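Local coordinates for isoflavone reductase (Medicago sativa, PDB 2GAS), which reduces 2'-hydroxyisoflavones to chiral isoflavanones with NADPH, a late step on the way to the alfalfa phytoalexin medicarpin, at residues 176-189 and 214-227. Sequence-based numbering, arbitrary orientation.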
loop_
_atom_site.group_PDB
_atom_site.type_symbol
_atom_site.label_atom_id
_atom_site.label_comp_id
_atom_site.label_asym_id
_atom_site.label_seq_id
_atom_site.Cartn_x
_atom_site.Cartn_y
_atom_site.Cartn_z
ATOM N N VAL A 176 12.212 22.511 -7.634
ATOM C CA VAL A 176 11.104 21.750 -7.077
ATOM C C VAL A 176 9.895 22.627 -6.753
ATOM O O VAL A 176 10.034 23.796 -6.385
ATOM C CB VAL A 176 11.558 20.988 -5.790
ATOM C CG1 VAL A 176 11.938 21.971 -4.690
ATOM C CG2 VAL A 176 10.469 20.050 -5.315
ATOM N N VAL A 177 8.708 22.049 -6.915
ATOM C CA VAL A 177 7.460 22.741 -6.616
ATOM C C VAL A 177 6.850 22.081 -5.389
ATOM O O VAL A 177 6.725 20.854 -5.329
ATOM C CB VAL A 177 6.456 22.656 -7.783
ATOM C CG1 VAL A 177 5.069 23.078 -7.309
ATOM C CG2 VAL A 177 6.895 23.557 -8.909
ATOM N N ILE A 178 6.479 22.899 -4.411
ATOM C CA ILE A 178 5.896 22.398 -3.178
ATOM C C ILE A 178 4.428 22.796 -3.094
ATOM O O ILE A 178 4.076 23.948 -3.353
ATOM C CB ILE A 178 6.634 22.970 -1.931
ATOM C CG1 ILE A 178 8.122 22.603 -1.978
ATOM C CG2 ILE A 178 6.003 22.445 -0.652
ATOM C CD1 ILE A 178 8.989 23.667 -2.636
ATOM N N LEU A 179 3.572 21.833 -2.761
ATOM C CA LEU A 179 2.154 22.113 -2.616
ATOM C C LEU A 179 1.938 22.631 -1.201
ATOM O O LEU A 179 2.319 21.980 -0.230
ATOM C CB LEU A 179 1.330 20.846 -2.845
ATOM C CG LEU A 179 1.621 20.113 -4.152
ATOM C CD1 LEU A 179 0.621 18.978 -4.286
ATOM C CD2 LEU A 179 1.522 21.058 -5.343
ATOM N N GLY A 180 1.327 23.802 -1.083
ATOM C CA GLY A 180 1.110 24.373 0.232
ATOM C C GLY A 180 2.422 24.879 0.794
ATOM O O GLY A 180 3.376 25.065 0.038
ATOM N N ASP A 181 2.495 25.078 2.109
ATOM C CA ASP A 181 3.729 25.602 2.699
ATOM C C ASP A 181 4.848 24.589 2.921
ATOM O O ASP A 181 5.967 24.965 3.270
ATOM C CB ASP A 181 3.436 26.354 4.009
ATOM C CG ASP A 181 2.997 25.446 5.142
ATOM O OD1 ASP A 181 2.866 25.957 6.276
ATOM O OD2 ASP A 181 2.780 24.238 4.922
ATOM N N GLY A 182 4.551 23.308 2.711
ATOM C CA GLY A 182 5.563 22.280 2.879
ATOM C C GLY A 182 5.836 21.851 4.307
ATOM O O GLY A 182 6.815 21.154 4.563
ATOM N N ASN A 183 4.983 22.254 5.246
ATOM C CA ASN A 183 5.187 21.888 6.647
ATOM C C ASN A 183 4.162 20.881 7.165
ATOM O O ASN A 183 3.831 20.867 8.353
ATOM C CB ASN A 183 5.174 23.148 7.524
ATOM C CG ASN A 183 6.287 24.118 7.162
ATOM O OD1 ASN A 183 7.458 23.745 7.128
ATOM N ND2 ASN A 183 5.926 25.367 6.889
ATOM N N VAL A 184 3.677 20.028 6.266
ATOM C CA VAL A 184 2.695 19.007 6.614
ATOM C C VAL A 184 3.357 17.634 6.566
ATOM O O VAL A 184 3.897 17.233 5.539
ATOM C CB VAL A 184 1.510 19.032 5.630
ATOM C CG1 VAL A 184 0.521 17.935 5.980
ATOM C CG2 VAL A 184 0.834 20.401 5.670
ATOM N N LYS A 185 3.313 16.922 7.683
ATOM C CA LYS A 185 3.931 15.605 7.764
ATOM C C LYS A 185 3.351 14.561 6.816
ATOM O O LYS A 185 2.138 14.472 6.623
ATOM C CB LYS A 185 3.845 15.074 9.198
ATOM C CG LYS A 185 4.737 15.791 10.201
ATOM C CD LYS A 185 6.192 15.388 10.048
ATOM C CE LYS A 185 7.049 16.013 11.147
ATOM N NZ LYS A 185 8.472 15.582 11.080
ATOM N N GLY A 186 4.250 13.778 6.228
ATOM C CA GLY A 186 3.871 12.692 5.339
ATOM C C GLY A 186 4.551 11.462 5.913
ATOM O O GLY A 186 5.524 11.606 6.652
ATOM N N ALA A 187 4.054 10.266 5.598
ATOM C CA ALA A 187 4.653 9.027 6.109
ATOM C C ALA A 187 5.118 8.174 4.933
ATOM O O ALA A 187 4.321 7.832 4.062
ATOM C CB ALA A 187 3.633 8.263 6.959
ATOM N N TYR A 188 6.410 7.843 4.908
ATOM C CA TYR A 188 6.997 7.062 3.823
ATOM C C TYR A 188 7.529 5.703 4.264
ATOM O O TYR A 188 8.063 5.560 5.360
ATOM C CB TYR A 188 8.135 7.854 3.171
ATOM C CG TYR A 188 7.708 9.208 2.669
ATOM C CD1 TYR A 188 7.759 10.327 3.501
ATOM C CD2 TYR A 188 7.208 9.368 1.379
ATOM C CE1 TYR A 188 7.321 11.573 3.062
ATOM C CE2 TYR A 188 6.762 10.613 0.928
ATOM C CZ TYR A 188 6.822 11.708 1.775
ATOM O OH TYR A 188 6.368 12.940 1.340
ATOM N N VAL A 189 7.396 4.714 3.387
ATOM C CA VAL A 189 7.848 3.358 3.680
ATOM C C VAL A 189 8.157 2.635 2.370
ATOM O O VAL A 189 7.459 2.826 1.370
ATOM C CB VAL A 189 6.755 2.588 4.481
ATOM C CG1 VAL A 189 5.467 2.511 3.670
ATOM C CG2 VAL A 189 7.239 1.195 4.846
ATOM N N ILE A 214 1.119 2.574 9.422
ATOM C CA ILE A 214 2.567 2.653 9.320
ATOM C C ILE A 214 2.998 4.117 9.235
ATOM O O ILE A 214 2.837 4.764 8.202
ATOM C CB ILE A 214 3.097 1.919 8.060
ATOM C CG1 ILE A 214 2.495 0.514 7.963
ATOM C CG2 ILE A 214 4.625 1.854 8.101
ATOM C CD1 ILE A 214 2.947 -0.431 9.030
ATOM N N ARG A 215 3.499 4.648 10.344
ATOM C CA ARG A 215 4.014 6.015 10.403
ATOM C C ARG A 215 5.333 5.833 11.149
ATOM O O ARG A 215 5.371 5.917 12.373
ATOM C CB ARG A 215 3.092 6.947 11.204
ATOM C CG ARG A 215 1.946 7.581 10.416
ATOM C CD ARG A 215 0.621 6.880 10.659
ATOM N NE ARG A 215 0.186 6.912 12.059
ATOM C CZ ARG A 215 -0.563 7.867 12.611
ATOM N NH1 ARG A 215 -0.977 8.905 11.896
ATOM N NH2 ARG A 215 -0.933 7.760 13.881
ATOM N N LEU A 216 6.401 5.560 10.405
ATOM C CA LEU A 216 7.717 5.321 10.998
ATOM C C LEU A 216 8.425 6.636 11.349
ATOM O O LEU A 216 8.606 7.506 10.505
ATOM C CB LEU A 216 8.549 4.476 10.030
ATOM C CG LEU A 216 7.820 3.211 9.544
ATOM C CD1 LEU A 216 8.554 2.604 8.367
ATOM C CD2 LEU A 216 7.696 2.206 10.685
ATOM N N PRO A 217 8.846 6.783 12.614
ATOM C CA PRO A 217 9.524 7.981 13.119
ATOM C C PRO A 217 10.501 8.712 12.199
ATOM O O PRO A 217 10.323 9.897 11.928
ATOM C CB PRO A 217 10.184 7.477 14.398
ATOM C CG PRO A 217 9.159 6.520 14.908
ATOM C CD PRO A 217 8.803 5.738 13.653
ATOM N N LYS A 218 11.527 8.020 11.716
ATOM C CA LYS A 218 12.512 8.664 10.857
ATOM C C LYS A 218 12.023 8.933 9.442
ATOM O O LYS A 218 12.705 9.605 8.665
ATOM C CB LYS A 218 13.799 7.836 10.812
ATOM C CG LYS A 218 14.586 7.880 12.117
ATOM C CD LYS A 218 15.858 7.043 12.049
ATOM C CE LYS A 218 15.542 5.560 11.943
ATOM N NZ LYS A 218 16.778 4.723 11.929
ATOM N N ASN A 219 10.838 8.418 9.117
ATOM C CA ASN A 219 10.253 8.599 7.787
ATOM C C ASN A 219 8.994 9.455 7.834
ATOM O O ASN A 219 8.273 9.557 6.843
ATOM C CB ASN A 219 9.916 7.241 7.163
ATOM C CG ASN A 219 11.151 6.417 6.857
ATOM O OD1 ASN A 219 12.276 6.842 7.119
ATOM N ND2 ASN A 219 10.946 5.230 6.298
ATOM N N TYR A 220 8.733 10.055 8.991
ATOM C CA TYR A 220 7.571 10.919 9.180
ATOM C C TYR A 220 8.161 12.300 8.926
ATOM O O TYR A 220 8.742 12.911 9.825
ATOM C CB TYR A 220 7.073 10.784 10.617
ATOM C CG TYR A 220 5.692 11.343 10.859
ATOM C CD1 TYR A 220 4.591 10.851 10.162
ATOM C CD2 TYR A 220 5.483 12.346 11.805
ATOM C CE1 TYR A 220 3.312 11.343 10.403
ATOM C CE2 TYR A 220 4.205 12.847 12.054
ATOM C CZ TYR A 220 3.127 12.339 11.348
ATOM O OH TYR A 220 1.860 12.821 11.591
ATOM N N LEU A 221 8.005 12.784 7.698
ATOM C CA LEU A 221 8.617 14.044 7.295
ATOM C C LEU A 221 7.736 14.967 6.474
ATOM O O LEU A 221 6.937 14.516 5.659
ATOM C CB LEU A 221 9.861 13.732 6.462
ATOM C CG LEU A 221 10.898 12.775 7.054
ATOM C CD1 LEU A 221 11.760 12.197 5.939
ATOM C CD2 LEU A 221 11.743 13.509 8.078
ATOM N N THR A 222 7.901 16.270 6.682
ATOM C CA THR A 222 7.154 17.255 5.906
ATOM C C THR A 222 7.873 17.357 4.563
ATOM O O THR A 222 9.017 16.918 4.437
ATOM C CB THR A 222 7.187 18.639 6.572
ATOM O OG1 THR A 222 8.529 19.145 6.543
ATOM C CG2 THR A 222 6.718 18.544 8.016
ATOM N N GLN A 223 7.226 17.938 3.557
ATOM C CA GLN A 223 7.883 18.053 2.260
ATOM C C GLN A 223 9.148 18.909 2.375
ATOM O O GLN A 223 10.147 18.657 1.699
ATOM C CB GLN A 223 6.927 18.645 1.219
ATOM C CG GLN A 223 7.516 18.691 -0.186
ATOM C CD GLN A 223 7.702 17.314 -0.807
ATOM O OE1 GLN A 223 7.706 16.291 -0.112
ATOM N NE2 GLN A 223 7.870 17.287 -2.126
ATOM N N ASN A 224 9.113 19.920 3.238
ATOM C CA ASN A 224 10.283 20.777 3.429
ATOM C C ASN A 224 11.422 19.952 4.019
ATOM O O ASN A 224 12.588 20.147 3.668
ATOM C CB ASN A 224 9.948 21.947 4.364
ATOM C CG ASN A 224 9.147 23.041 3.674
ATOM O OD1 ASN A 224 8.524 23.883 4.331
ATOM N ND2 ASN A 224 9.169 23.044 2.350
ATOM N N GLU A 225 11.088 19.038 4.928
ATOM C CA GLU A 225 12.095 18.179 5.547
ATOM C C GLU A 225 12.659 17.189 4.527
ATOM O O GLU A 225 13.852 16.894 4.536
ATOM C CB GLU A 225 11.493 17.450 6.751
ATOM C CG GLU A 225 11.273 18.372 7.946
ATOM C CD GLU A 225 10.472 17.735 9.067
ATOM O OE1 GLU A 225 10.576 18.217 10.215
ATOM O OE2 GLU A 225 9.732 16.765 8.807
ATOM N N VAL A 226 11.800 16.681 3.645
ATOM C CA VAL A 226 12.230 15.747 2.604
ATOM C C VAL A 226 13.223 16.455 1.676
ATOM O O VAL A 226 14.302 15.935 1.373
ATOM C CB VAL A 226 11.020 15.251 1.759
ATOM C CG1 VAL A 226 11.505 14.561 0.491
ATOM C CG2 VAL A 226 10.169 14.281 2.583
ATOM N N ILE A 227 12.852 17.651 1.233
ATOM C CA ILE A 227 13.696 18.437 0.338
ATOM C C ILE A 227 15.040 18.781 0.985
ATOM O O ILE A 227 16.085 18.698 0.340
ATOM C CB ILE A 227 12.963 19.730 -0.097
ATOM C CG1 ILE A 227 11.774 19.367 -0.992
ATOM C CG2 ILE A 227 13.919 20.665 -0.831
ATOM C CD1 ILE A 227 10.868 20.535 -1.319
HETATM O O HOH W 1 8.761 21.489 7.707
HETATM O O HOH W 2 4.414 19.055 3.525
HETATM O O HOH W 3 6.402 5.713 7.460
HETATM O O HOH W 4 5.986 14.862 3.055
HETATM O O HOH W 5 8.243 13.643 -1.276
#
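Gly-186 and Leu-221 form an antiparallel hydrogen-bonded pair, N of each to O of the other, so strand 185-189 runs beside the short strand 220-222, their axes 137° apart. Lys-185 CB lies over one face of the Tyr-220 ring, 3.8 Å from the centroid, a CH-pi contact, and the chain crosses the tyrosine at about a right angle. The bend at chi2 (-75°) lets CG and CD follow the ring; the chain then runs out straight, and NZ reaches two acceptors: Tyr-220 O at 3.0 Å and, in a salt bridge, the syn lone pair of Glu-225 OE2 at 2.9 Å. That same OE2 accepts from Thr-222 N on its anti side, while Glu-225 N returns a bond to Thr-222 OG1, closing a capping box at the start of helix 223-234. With Lys-185 replaced by an alanine, the Glu-225 carboxylate is likely to lose its cationic mate and the Tyr-220 face part of its cover. The turn before the strand also meets this helix end: Gly-182 O takes the Asn-224 N-H on a lone pair (2.9 Å), and Gly-182 has a positive phi (80°) at which a CB would jam against the preceding carbonyl O. A water links Tyr-188 OH to Gln-223 OE1, and a second links it to Leu-221 O at the ring's edge; Gln-223 NE2 donates to Leu-163 O, while Tyr-188 CE1 meets Val-226 CG2. Asn-219 ND2 donates to Tyr-188 O (3.0 Å), and Asn-219 OD1 accepts from Ala-299 N. Ile-227 CD1 meets Ile-178 CG1 tip to tip (3.5 Å), packing the helix against strand 175-179, which pairs in parallel with strand 239-243. In the three-stranded mixed sheet, strand 185-189 is central, between 154-155 and 220-222; Val-189 and Leu-216 touch and pack on helix 191-202.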